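NADB-Rossmann Superfamily protein (Streptococcus agalactiae, PDB 3LEC) probably methylates N1 of adenine 22 in tRNA, as a zinc-binding member of the TrmK family with a Rossmann-like fold. Local coordinates at residues A[23-28]-A[93-98]; A[80-85]-A[113-118]; A[128-133]-A[172-177]. All blocks are in the same frame, centred on the assembly; numbering follows the deposited sequence. Where two conformers were deposited one is given.

Contact 1 (A[23-28]-A[93-98]); sequences ARLLDV and TITICG
Leu-25, Leu-26 and Asp-27 of strand 23-28 pair in parallel with Thr-93, Ile-94 and Thr-95 of strand 93-99, stitched by alternating backbone hydrogen bonds. Thr-93 N reaches Arg-24 O at 3.2 Å, Leu-26 N takes Thr-93 O, Thr-95 N takes Leu-26 O, and Val-28 N ends the ladder on Thr-95 O at 2.9 Å, nearly straight, 170° at the hydrogen.

On the face that carries Leu-25, Asp-27, Thr-93 and Thr-95, Thr-95 OG1 donates to Asp-27 OD1 at 2.8 Å, meeting it from above the carboxylate plane; chi1 of 50° sets the hydroxyl between its own backbone N and carbonyl carbon, while CG2 packs on Leu-25 CD1. A water gives one hydrogen bond to Asp-27 OD1 and another to Val-28 O, and accepts from Cys-97 N, and Ser-30 OG holds Asp-27 OD2.

Apolar packing fills the other face, where Val-28 CG2 sits 3.8 Å from Ile-94 CG2 and 3.9 Å from Ile-96 CG1.

Strands 45-52 and 120-125 flank the pair, the buried centre of the parallel part of a mixed sheet whose strand order, 3-2-1-4-5-7-6, is that of Rossmann-like class I methyltransferases, consistent with the family's assigned activity.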
ATOM      1  N   ALA A  23      13.882  -0.127 -11.731  1.00 21.54           N
ATOM      2  CA  ALA A  23      13.524   0.942 -10.782  1.00 21.50           C
ATOM      3  C   ALA A  23      14.634   1.231  -9.782  1.00 21.01           C
ATOM      4  O   ALA A  23      15.451   0.360  -9.451  1.00 21.50           O
ATOM      5  CB  ALA A  23      12.208   0.620 -10.023  1.00 22.10           C
ATOM      6  N   ARG A  24      14.655   2.471  -9.321  1.00 20.00           N
ATOM      7  CA  ARG A  24      15.460   2.890  -8.192  1.00 19.96           C
ATOM      8  C   ARG A  24      14.402   3.208  -7.152  1.00 19.65           C
ATOM      9  O   ARG A  24      13.606   4.115  -7.331  1.00 20.47           O
ATOM     10  CB  ARG A  24      16.292   4.102  -8.569  1.00 19.94           C
ATOM     11  CG  ARG A  24      17.230   3.838  -9.721  1.00 21.16           C
ATOM     12  CD  ARG A  24      18.075   5.075 -10.075  1.00 22.28           C
ATOM     13  NE  ARG A  24      18.860   5.571  -8.928  1.00 22.47           N
ATOM     14  CZ  ARG A  24      20.057   5.124  -8.555  1.00 23.01           C
ATOM     15  NH1 ARG A  24      20.673   4.171  -9.240  1.00 25.11           N
ATOM     16  NH2 ARG A  24      20.652   5.657  -7.490  1.00 25.24           N
ATOM     17  N   LEU A  25      14.379   2.408  -6.093  1.00 19.84           N
ATOM     18  CA  LEU A  25      13.213   2.257  -5.221  1.00 19.90           C
ATOM     19  C   LEU A  25      13.518   2.734  -3.821  1.00 19.77           C
ATOM     20  O   LEU A  25      14.598   2.452  -3.311  1.00 19.45           O
ATOM     21  CB  LEU A  25      12.858   0.768  -5.141  1.00 20.79           C
ATOM     22  CG  LEU A  25      11.835   0.298  -4.098  1.00 21.30           C
ATOM     23  CD1 LEU A  25      10.453   0.716  -4.497  1.00 23.10           C
ATOM     24  CD2 LEU A  25      11.902  -1.214  -3.927  1.00 23.45           C
ATOM     25  N   LEU A  26      12.569   3.446  -3.216  1.00 19.42           N
ATOM     26  CA  LEU A  26      12.535   3.612  -1.759  1.00 19.01           C
ATOM     27  C   LEU A  26      11.381   2.807  -1.156  1.00 19.21           C
ATOM     28  O   LEU A  26      10.210   2.985  -1.537  1.00 18.36           O
ATOM     29  CB  LEU A  26      12.427   5.091  -1.374  1.00 19.41           C
ATOM     30  CG  LEU A  26      12.000   5.428   0.065  1.00 18.42           C
ATOM     31  CD1 LEU A  26      13.111   5.199   1.124  1.00 19.31           C
ATOM     32  CD2 LEU A  26      11.446   6.823   0.164  1.00 19.81           C
ATOM     33  N   ASP A  27      11.729   1.950  -0.191  1.00 19.13           N
ATOM     34  CA  ASP A  27      10.744   1.168   0.579  1.00 18.69           C
ATOM     35  C   ASP A  27      10.638   1.808   1.946  1.00 18.66           C
ATOM     36  O   ASP A  27      11.560   1.704   2.757  1.00 18.25           O
ATOM     37  CB  ASP A  27      11.208  -0.289   0.723  1.00 20.17           C
ATOM     38  CG  ASP A  27      10.078  -1.247   1.147  1.00 21.71           C
ATOM     39  OD1 ASP A  27       8.896  -0.845   1.112  1.00 23.27           O
ATOM     40  OD2 ASP A  27      10.379  -2.414   1.514  1.00 22.38           O
ATOM     41  N   VAL A  28       9.517   2.479   2.190  1.00 18.76           N
ATOM     42  CA  VAL A  28       9.330   3.245   3.420  1.00 19.10           C
ATOM     43  C   VAL A  28       8.851   2.333   4.533  1.00 18.65           C
ATOM     44  O   VAL A  28       7.803   1.693   4.401  1.00 18.62           O
ATOM     45  CB  VAL A  28       8.295   4.346   3.232  1.00 19.33           C
ATOM     46  CG1 VAL A  28       8.215   5.199   4.504  1.00 18.31           C
ATOM     47  CG2 VAL A  28       8.661   5.188   2.045  1.00 19.35           C
ATOM     48  N   THR A  93      10.638   5.234  -7.838  1.00 19.59           N
ATOM     49  CA  THR A  93       9.545   4.411  -7.292  1.00 19.06           C
ATOM     50  C   THR A  93       9.574   4.350  -5.760  1.00 17.98           C
ATOM     51  O   THR A  93      10.633   4.167  -5.162  1.00 19.06           O
ATOM     52  CB  THR A  93       9.599   2.952  -7.808  1.00 19.45           C
ATOM     53  OG1 THR A  93       9.702   2.924  -9.236  1.00 21.46           O
ATOM     54  CG2 THR A  93       8.362   2.172  -7.385  1.00 19.19           C
ATOM     55  N   ILE A  94       8.402   4.441  -5.144  1.00 17.01           N
ATOM     56  CA  ILE A  94       8.253   4.363  -3.684  1.00 17.31           C
ATOM     57  C   ILE A  94       7.236   3.269  -3.358  1.00 17.78           C
ATOM     58  O   ILE A  94       6.174   3.193  -3.980  1.00 18.35           O
ATOM     59  CB  ILE A  94       7.831   5.714  -3.094  1.00 17.75           C
ATOM     60  CG1 ILE A  94       8.941   6.767  -3.331  1.00 18.87           C
ATOM     61  CG2 ILE A  94       7.499   5.604  -1.586  1.00 18.26           C
ATOM     62  CD1 ILE A  94       8.571   8.178  -2.824  1.00 21.30           C
ATOM     63  N   THR A  95       7.586   2.394  -2.423  1.00 18.22           N
ATOM     64  CA  THR A  95       6.632   1.421  -1.892  1.00 19.12           C
ATOM     65  C   THR A  95       6.364   1.742  -0.414  1.00 19.09           C
ATOM     66  O   THR A  95       7.278   2.103   0.331  1.00 17.84           O
ATOM     67  CB  THR A  95       7.128  -0.033  -2.049  1.00 19.42           C
ATOM     68  OG1 THR A  95       8.463  -0.154  -1.542  1.00 20.03           O
ATOM     69  CG2 THR A  95       7.111  -0.480  -3.529  1.00 20.13           C
ATOM     70  N   ILE A  96       5.104   1.646   0.002  1.00 19.17           N
ATOM     71  CA  ILE A  96       4.757   1.765   1.427  1.00 18.80           C
ATOM     72  C   ILE A  96       3.748   0.677   1.738  1.00 19.65           C
ATOM     73  O   ILE A  96       2.661   0.687   1.172  1.00 18.65           O
ATOM     74  CB  ILE A  96       4.166   3.148   1.811  1.00 18.94           C
ATOM     75  CG1 ILE A  96       4.998   4.309   1.231  1.00 19.41           C
ATOM     76  CG2 ILE A  96       4.047   3.265   3.335  1.00 18.81           C
ATOM     77  CD1 ILE A  96       4.320   5.683   1.345  1.00 20.86           C
ATOM     78  N   CYS A  97       4.122  -0.264   2.610  1.00 19.16           N
ATOM     79  CA  CYS A  97       3.264  -1.441   2.866  1.00 20.81           C
ATOM     80  C   CYS A  97       3.054  -1.639   4.347  1.00 20.46           C
ATOM     81  O   CYS A  97       3.818  -1.108   5.154  1.00 20.40           O
ATOM     82  CB  CYS A  97       3.885  -2.718   2.300  1.00 19.42           C
ATOM     83  SG  CYS A  97       4.551  -2.573   0.627  1.00 25.09           S
ATOM     84  N   GLY A  98       2.028  -2.412   4.697  1.00 21.11           N
ATOM     85  CA  GLY A  98       1.816  -2.864   6.083  1.00 21.23           C
ATOM     86  C   GLY A  98       1.481  -1.778   7.096  1.00 21.47           C
ATOM     87  O   GLY A  98       1.829  -1.877   8.286  1.00 20.45           O
TER
HETATM   88  O   HOH W   1       6.915  -0.357   3.214  1.00 24.09           O

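Contact 2 (A[80-85]-A[113-118]); sequences NGLSAF and DKLQHV
Phe-85 and Lys-114 lie alongside each other, their side chains sliding past in opposite directions. The ring of Phe-85 reaches toward the backbone of Lys-114, bringing CZ to 3.4 Å from Lys-114 O, while the lysine chain runs back toward the backbone of Phe-85. Lys-114 CE stands 4.1 Å above one ring face, displaced toward the rim. The lysine is bent at chi3 (74°), and this turn folds its end onto Phe-85 O, to which NZ donates a hydrogen bond of 2.6 Å, tilted 20° from the carbonyl plane. Lys-114 NZ is 5.0 Å from the centroid of the Phe-85 ring, so any cation-pi attraction is weak; the backbone carbonyl is the main polar partner across the contact. Lys-114 CD also passes 3.7 Å from Leu-82 O, so the aliphatic part of the chain bridges the 3-10 turn 82-84 and the ring that follows it.

Two smaller apolar contacts extend the packing. Leu-82 and Leu-115 cross at about a right angle, with CD1 of Leu-82 3.6 Å from CD2 of Leu-115. At the far end of the ring, Phe-85 CZ lies 4.1 Å from Val-118 CG2, on the residue that closes the type I turn begun at Leu-115.

The contact joins the loop after strand 74-78 to the one leading into strand 120-125. Ile-94 of strand 93-99 touches Phe-85, Leu-115 and Val-118, Leu-82 and Phe-85 also rest on strand 23-28, and helix 101-110 packs against the two leucines through Ile-107 and Leu-108.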
ATOM      1  N   ASN A  80      12.772   9.836   9.078  1.00 27.76           N
ATOM      2  CA  ASN A  80      11.318   9.986   9.138  1.00 28.36           C
ATOM      3  C   ASN A  80      10.665   9.999   7.755  1.00 28.05           C
ATOM      4  O   ASN A  80      10.874  10.923   6.965  1.00 28.27           O
ATOM      5  CB  ASN A  80      10.963  11.266   9.908  1.00 28.46           C
ATOM      6  N   GLY A  81       9.904   8.948   7.462  1.00 28.48           N
ATOM      7  CA  GLY A  81       9.190   8.811   6.189  1.00 27.44           C
ATOM      8  C   GLY A  81      10.035   9.104   4.980  1.00 27.06           C
ATOM      9  O   GLY A  81      11.135   8.538   4.809  1.00 27.15           O
ATOM     10  N   LEU A  82       9.548  10.030   4.160  1.00 25.87           N
ATOM     11  CA  LEU A  82      10.159  10.257   2.874  1.00 25.17           C
ATOM     12  C   LEU A  82      11.489  11.016   2.954  1.00 23.79           C
ATOM     13  O   LEU A  82      12.110  11.218   1.937  1.00 23.40           O
ATOM     14  CB  LEU A  82       9.191  10.923   1.900  1.00 25.47           C
ATOM     15  CG  LEU A  82       7.812  10.254   1.707  1.00 27.26           C
ATOM     16  CD1 LEU A  82       7.223  10.746   0.428  1.00 25.98           C
ATOM     17  CD2 LEU A  82       7.861   8.726   1.702  1.00 28.06           C
ATOM     18  N   SER A  83      11.913  11.432   4.149  1.00 23.48           N
ATOM     19  CA  SER A  83      13.241  12.025   4.364  0.50 23.44           C
ATOM     20  C   SER A  83      14.346  10.990   4.125  1.00 23.43           C
ATOM     21  O   SER A  83      15.536  11.327   4.082  1.00 23.36           O
ATOM     22  CB  SER A  83      13.369  12.574   5.795  0.50 23.58           C
ATOM     23  OG  SER A  83      12.545  13.710   6.008  0.50 24.57           O
ATOM     24  N   ALA A  84      13.953   9.717   3.997  1.00 22.63           N
ATOM     25  CA  ALA A  84      14.902   8.627   3.760  1.00 22.73           C
ATOM     26  C   ALA A  84      15.524   8.718   2.357  1.00 22.18           C
ATOM     27  O   ALA A  84      16.400   7.949   2.022  1.00 23.50           O
ATOM     28  CB  ALA A  84      14.233   7.291   3.934  1.00 22.28           C
ATOM     29  N   PHE A  85      15.058   9.635   1.524  1.00 21.82           N
ATOM     30  CA  PHE A  85      15.746   9.832   0.228  1.00 21.80           C
ATOM     31  C   PHE A  85      16.010  11.286  -0.126  1.00 22.61           C
ATOM     32  O   PHE A  85      15.456  12.191   0.496  1.00 22.31           O
ATOM     33  CB  PHE A  85      15.077   9.068  -0.932  1.00 21.41           C
ATOM     34  CG  PHE A  85      13.922   9.798  -1.577  1.00 21.26           C
ATOM     35  CD1 PHE A  85      14.046  10.306  -2.862  1.00 21.93           C
ATOM     36  CD2 PHE A  85      12.719   9.951  -0.911  1.00 22.33           C
ATOM     37  CE1 PHE A  85      12.977  10.975  -3.470  1.00 22.55           C
ATOM     38  CE2 PHE A  85      11.652  10.609  -1.493  1.00 21.52           C
ATOM     39  CZ  PHE A  85      11.783  11.136  -2.779  1.00 22.76           C
ATOM     40  N   ASP A 113       5.899  17.393  -1.417  1.00 26.10           N
ATOM     41  CA  ASP A 113       6.845  18.013  -2.354  1.00 26.46           C
ATOM     42  C   ASP A 113       7.887  17.018  -2.888  1.00 25.73           C
ATOM     43  O   ASP A 113       8.321  17.107  -4.039  1.00 25.07           O
ATOM     44  CB  ASP A 113       7.543  19.217  -1.697  1.00 26.82           C
ATOM     45  CG  ASP A 113       6.600  20.427  -1.505  1.00 29.54           C
ATOM     46  OD1 ASP A 113       5.467  20.414  -2.042  1.00 32.99           O
ATOM     47  OD2 ASP A 113       6.994  21.393  -0.814  1.00 30.74           O
ATOM     48  N   LYS A 114       8.292  16.070  -2.048  1.00 24.95           N
ATOM     49  CA  LYS A 114       9.289  15.065  -2.442  1.00 25.24           C
ATOM     50  C   LYS A 114       8.810  14.070  -3.516  1.00 24.37           C
ATOM     51  O   LYS A 114       9.608  13.359  -4.115  1.00 23.62           O
ATOM     52  CB  LYS A 114       9.824  14.332  -1.204  1.00 25.59           C
ATOM     53  CG  LYS A 114      10.435  15.288  -0.190  1.00 28.46           C
ATOM     54  CD  LYS A 114      11.460  14.612   0.695  1.00 31.81           C
ATOM     55  CE  LYS A 114      12.757  14.353  -0.057  1.00 34.55           C
ATOM     56  NZ  LYS A 114      13.906  14.303   0.869  1.00 35.93           N
ATOM     57  N   LEU A 115       7.510  14.044  -3.772  1.00 23.49           N
ATOM     58  CA  LEU A 115       6.964  13.096  -4.715  1.00 24.30           C
ATOM     59  C   LEU A 115       7.040  13.649  -6.132  1.00 24.85           C
ATOM     60  O   LEU A 115       6.754  12.944  -7.096  1.00 24.76           O
ATOM     61  CB  LEU A 115       5.505  12.781  -4.341  1.00 23.88           C
ATOM     62  CG  LEU A 115       5.320  12.130  -2.961  1.00 23.77           C
ATOM     63  CD1 LEU A 115       3.852  12.070  -2.589  1.00 26.01           C
ATOM     64  CD2 LEU A 115       5.912  10.729  -2.961  1.00 24.53           C
ATOM     65  N   GLN A 116       7.434  14.915  -6.252  1.00 25.78           N
ATOM     66  CA  GLN A 116       7.371  15.611  -7.540  1.00 26.73           C
ATOM     67  C   GLN A 116       8.087  14.842  -8.649  1.00 26.97           C
ATOM     68  O   GLN A 116       7.602  14.791  -9.775  1.00 28.56           O
ATOM     69  CB  GLN A 116       7.912  17.042  -7.424  1.00 26.71           C
ATOM     70  N   HIS A 117       9.223  14.232  -8.325  1.00 27.27           N
ATOM     71  CA  HIS A 117       9.989  13.460  -9.313  1.00 27.31           C
ATOM     72  C   HIS A 117       9.838  11.919  -9.214  1.00 26.56           C
ATOM     73  O   HIS A 117      10.518  11.176  -9.928  1.00 27.54           O
ATOM     74  CB  HIS A 117      11.466  13.923  -9.341  1.00 27.65           C
ATOM     75  CG  HIS A 117      11.625  15.340  -9.799  1.00 28.90           C
ATOM     76  ND1 HIS A 117      11.332  15.738 -11.090  1.00 32.50           N
ATOM     77  CD2 HIS A 117      11.988  16.462  -9.135  1.00 30.58           C
ATOM     78  CE1 HIS A 117      11.526  17.041 -11.203  1.00 30.36           C
ATOM     79  NE2 HIS A 117      11.908  17.507 -10.028  1.00 30.21           N
ATOM     80  N   VAL A 118       8.908  11.448  -8.384  1.00 24.93           N
ATOM     81  CA  VAL A 118       8.652  10.014  -8.272  1.00 24.18           C
ATOM     82  C   VAL A 118       7.609   9.616  -9.313  1.00 23.47           C
ATOM     83  O   VAL A 118       6.566  10.251  -9.388  1.00 24.17           O
ATOM     84  CB  VAL A 118       8.248   9.659  -6.820  1.00 24.09           C
ATOM     85  CG1 VAL A 118       7.906   8.200  -6.664  1.00 23.07           C
ATOM     86  CG2 VAL A 118       9.374  10.046  -5.894  1.00 24.03           C
TER

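Contact 3 (A[128-133]-A[172-177]); sequences REDDLR and ELRFGP
Arg-133 reaches from helix 129-138 across the end of helix 170-175, a helix-to-helix contact in which an arginine grips the backbone at the other helix's C-terminus. Its CB packs 3.8 Å from Leu-173 CD2, and CG passes along Leu-173 O. The chain is extended from CG to NE, which lays CD against two carbonyl oxygens, both on the same side of it, 3.3 Å from Leu-173 O and 3.5 Å from Glu-172 O. NE lies 3.5 Å from Gly-176 CA, which sits over one face of the guanidinium where the chain leaves the helix with positive phi. At the tip, NH1 donates to Leu-173 O at 2.9 Å, the acceptor lying 19° out of the guanidinium plane, and NH1 also donates to a water that lies next to Arg-174 O. The remaining donors turn to strands of the sheet: NE pairs with Glu-146 and NH2 with Glu-157, so the group is fixed from several directions and its charge is probably well balanced.

Arg-174 returns the reach from the other helix. Bends at chi2 and chi3 swing its end back toward helix 129-138, where Glu-129 and Asp-130 complete a salt-bridge network. The two acids use it differently. The carboxylate of Asp-130 is stacked over one guanidinium face, the planes only 13° apart, and contributes charge without a directed N-H. Glu-129, whose other oxygen pairs with Lys-190, comes in at the edge, its OE2 in the guanidinium plane and 3.0 Å from Arg-174 NH1.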
ATOM      1  N   ARG A 128      -8.638   1.145   5.950  1.00 22.05           N
ATOM      2  CA  ARG A 128      -8.958   2.542   5.588  1.00 22.29           C
ATOM      3  C   ARG A 128      -8.457   2.890   4.196  1.00 21.73           C
ATOM      4  O   ARG A 128      -7.948   3.989   3.965  1.00 21.07           O
ATOM      5  CB  ARG A 128      -8.391   3.540   6.618  1.00 22.26           C
ATOM      6  CG  ARG A 128      -8.862   3.281   8.050  1.00 25.77           C
ATOM      7  CD  ARG A 128      -8.589   4.459   8.987  1.00 30.37           C
ATOM      8  NE  ARG A 128      -9.554   4.487  10.091  1.00 35.25           N
ATOM      9  CZ  ARG A 128      -9.346   3.980  11.301  1.00 37.60           C
ATOM     10  NH1 ARG A 128      -8.186   3.413  11.603  1.00 39.81           N
ATOM     11  NH2 ARG A 128     -10.305   4.055  12.217  1.00 39.93           N
ATOM     12  N   GLU A 129      -8.644   1.954   3.269  1.00 21.93           N
ATOM     13  CA  GLU A 129      -8.200   2.098   1.903  1.00 21.68           C
ATOM     14  C   GLU A 129      -8.898   3.291   1.265  1.00 21.45           C
ATOM     15  O   GLU A 129      -8.323   3.976   0.432  1.00 20.05           O
ATOM     16  CB  GLU A 129      -8.514   0.835   1.103  1.00 21.74           C
ATOM     17  CG  GLU A 129      -7.827  -0.455   1.623  1.00 23.27           C
ATOM     18  CD  GLU A 129      -8.639  -1.236   2.666  1.00 25.24           C
ATOM     19  OE1 GLU A 129      -8.351  -2.437   2.835  1.00 28.89           O
ATOM     20  OE2 GLU A 129      -9.521  -0.670   3.339  1.00 25.04           O
ATOM     21  N   ASP A 130     -10.146   3.519   1.658  1.00 21.82           N
ATOM     22  CA  ASP A 130     -10.927   4.615   1.097  1.00 22.34           C
ATOM     23  C   ASP A 130     -10.319   5.986   1.438  1.00 22.19           C
ATOM     24  O   ASP A 130     -10.322   6.890   0.600  1.00 21.14           O
ATOM     25  CB  ASP A 130     -12.395   4.532   1.547  1.00 22.49           C
ATOM     26  CG  ASP A 130     -12.571   4.646   3.070  1.00 26.02           C
ATOM     27  OD1 ASP A 130     -13.636   5.171   3.480  1.00 27.51           O
ATOM     28  OD2 ASP A 130     -11.675   4.209   3.854  1.00 25.25           O
ATOM     29  N   ASP A 131      -9.792   6.126   2.656  1.00 21.30           N
ATOM     30  CA  ASP A 131      -9.116   7.356   3.052  1.00 21.32           C
ATOM     31  C   ASP A 131      -7.851   7.626   2.230  1.00 20.71           C
ATOM     32  O   ASP A 131      -7.533   8.767   1.916  1.00 19.83           O
ATOM     33  CB  ASP A 131      -8.769   7.328   4.536  1.00 21.64           C
ATOM     34  CG  ASP A 131      -9.996   7.459   5.425  1.00 24.88           C
ATOM     35  OD1 ASP A 131     -11.009   8.039   4.979  1.00 27.45           O
ATOM     36  OD2 ASP A 131      -9.936   6.997   6.589  1.00 27.36           O
ATOM     37  N   LEU A 132      -7.137   6.567   1.889  1.00 20.73           N
ATOM     38  CA  LEU A 132      -5.950   6.684   1.044  1.00 19.96           C
ATOM     39  C   LEU A 132      -6.381   7.067  -0.386  1.00 19.19           C
ATOM     40  O   LEU A 132      -5.801   7.956  -0.988  1.00 17.76           O
ATOM     41  CB  LEU A 132      -5.129   5.399   1.053  1.00 19.61           C
ATOM     42  CG  LEU A 132      -3.896   5.313   0.139  1.00 20.33           C
ATOM     43  CD1 LEU A 132      -2.890   6.438   0.415  1.00 17.84           C
ATOM     44  CD2 LEU A 132      -3.228   3.951   0.241  1.00 21.35           C
ATOM     45  N   ARG A 133      -7.392   6.387  -0.920  1.00 18.45           N
ATOM     46  CA  ARG A 133      -7.930   6.771  -2.222  1.00 19.21           C
ATOM     47  C   ARG A 133      -8.364   8.252  -2.249  1.00 19.56           C
ATOM     48  O   ARG A 133      -8.129   8.946  -3.242  1.00 19.72           O
ATOM     49  CB  ARG A 133      -9.082   5.853  -2.660  1.00 18.46           C
ATOM     50  CG  ARG A 133      -8.601   4.452  -3.023  1.00 18.85           C
ATOM     51  CD  ARG A 133      -9.629   3.660  -3.855  1.00 17.51           C
ATOM     52  NE  ARG A 133      -9.198   2.268  -3.911  1.00 15.80           N
ATOM     53  CZ  ARG A 133      -9.499   1.343  -2.987  1.00 16.14           C
ATOM     54  NH1 ARG A 133     -10.285   1.638  -1.954  1.00 18.72           N
ATOM     55  NH2 ARG A 133      -9.020   0.121  -3.115  1.00 18.13           N
ATOM     56  N   GLU A 172     -16.230   4.115  -5.962  1.00 22.00           N
ATOM     57  CA  GLU A 172     -14.867   3.839  -6.405  1.00 22.20           C
ATOM     58  C   GLU A 172     -13.879   4.104  -5.281  1.00 21.34           C
ATOM     59  O   GLU A 172     -12.902   3.376  -5.128  1.00 20.49           O
ATOM     60  CB  GLU A 172     -14.498   4.662  -7.647  1.00 22.62           C
ATOM     61  CG  GLU A 172     -15.030   4.114  -8.978  1.00 25.69           C
ATOM     62  CD  GLU A 172     -14.927   5.131 -10.116  1.00 28.54           C
ATOM     63  OE1 GLU A 172     -15.040   6.355  -9.863  1.00 28.97           O
ATOM     64  OE2 GLU A 172     -14.726   4.708 -11.276  1.00 33.34           O
ATOM     65  N   LEU A 173     -14.140   5.129  -4.483  1.00 20.66           N
ATOM     66  CA  LEU A 173     -13.273   5.430  -3.356  1.00 21.07           C
ATOM     67  C   LEU A 173     -13.289   4.252  -2.382  1.00 21.02           C
ATOM     68  O   LEU A 173     -12.241   3.827  -1.907  1.00 20.53           O
ATOM     69  CB  LEU A 173     -13.698   6.734  -2.660  1.00 21.25           C
ATOM     70  CG  LEU A 173     -13.382   8.062  -3.360  1.00 22.90           C
ATOM     71  CD1 LEU A 173     -14.153   9.242  -2.765  1.00 25.16           C
ATOM     72  CD2 LEU A 173     -11.876   8.352  -3.356  1.00 25.22           C
ATOM     73  N   ARG A 174     -14.482   3.711  -2.116  1.00 20.27           N
ATOM     74  CA  ARG A 174     -14.640   2.698  -1.073  1.00 19.57           C
ATOM     75  C   ARG A 174     -14.228   1.312  -1.555  1.00 19.88           C
ATOM     76  O   ARG A 174     -13.595   0.565  -0.817  1.00 19.24           O
ATOM     77  CB  ARG A 174     -16.087   2.686  -0.521  1.00 20.22           C
ATOM     78  CG  ARG A 174     -16.392   1.487   0.410  1.00 21.45           C
ATOM     79  CD  ARG A 174     -15.638   1.543   1.766  1.00 26.75           C
ATOM     80  NE  ARG A 174     -14.227   1.124   1.711  1.00 27.34           N
ATOM     81  CZ  ARG A 174     -13.414   1.086   2.769  1.00 27.55           C
ATOM     82  NH1 ARG A 174     -12.161   0.672   2.631  1.00 27.86           N
ATOM     83  NH2 ARG A 174     -13.856   1.444   3.978  1.00 29.20           N
ATOM     84  N   PHE A 175     -14.564   0.979  -2.804  1.00 19.02           N
ATOM     85  CA  PHE A 175     -14.348  -0.377  -3.323  1.00 20.07           C
ATOM     86  C   PHE A 175     -13.135  -0.543  -4.224  1.00 20.60           C
ATOM     87  O   PHE A 175     -12.586  -1.654  -4.326  1.00 20.02           O
ATOM     88  CB  PHE A 175     -15.622  -0.874  -4.021  1.00 19.91           C
ATOM     89  CG  PHE A 175     -16.794  -0.959  -3.099  1.00 19.69           C
ATOM     90  CD1 PHE A 175     -16.980  -2.076  -2.315  1.00 20.40           C
ATOM     91  CD2 PHE A 175     -17.674   0.096  -2.973  1.00 22.60           C
ATOM     92  CE1 PHE A 175     -18.031  -2.152  -1.425  1.00 21.44           C
ATOM     93  CE2 PHE A 175     -18.754   0.029  -2.084  1.00 23.68           C
ATOM     94  CZ  PHE A 175     -18.929  -1.100  -1.308  1.00 20.98           C
ATOM     95  N   GLY A 176     -12.733   0.560  -4.866  1.00 20.76           N
ATOM     96  CA  GLY A 176     -11.577   0.558  -5.767  1.00 20.92           C
ATOM     97  C   GLY A 176     -12.039   0.501  -7.214  1.00 21.59           C
ATOM     98  O   GLY A 176     -12.811  -0.382  -7.575  1.00 20.54           O
ATOM     99  N   PRO A 177     -11.588   1.464  -8.043  1.00 21.49           N
ATOM    100  CA  PRO A 177     -12.033   1.519  -9.426  1.00 22.11           C
ATOM    101  C   PRO A 177     -11.689   0.225 -10.173  1.00 21.61           C
ATOM    102  O   PRO A 177     -12.531  -0.293 -10.921  1.00 22.25           O
ATOM    103  CB  PRO A 177     -11.274   2.733  -9.995  1.00 22.03           C
ATOM    104  CG  PRO A 177     -10.050   2.884  -9.041  1.00 21.84           C
ATOM    105  CD  PRO A 177     -10.631   2.542  -7.712  1.00 21.34           C
TER
HETATM  106  O   HOH W   2     -11.252  -0.696  -0.284  1.00 29.08           O

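In the fold
Contacts 1 and 2 belong to one packed unit: Leu-26 and Val-28 of the central strand pair press on Phe-85, Ala-84 and Leu-82, and Ile-94 meets Val-118. Contact 1 is sheet core, held mainly by backbone hydrogen bonds; contact 2 joins two loops over one face of that sheet, with apolar packing inside and a lysine at its more exposed margin. Contact 3 stands apart, its centre about 20 Å from that of contact 1 and with no atoms touching either other contact. Only partly buried, it ties two helices beside the antiparallel strands 141-150 and 155-163, and depends on charged side chains far more than the other two.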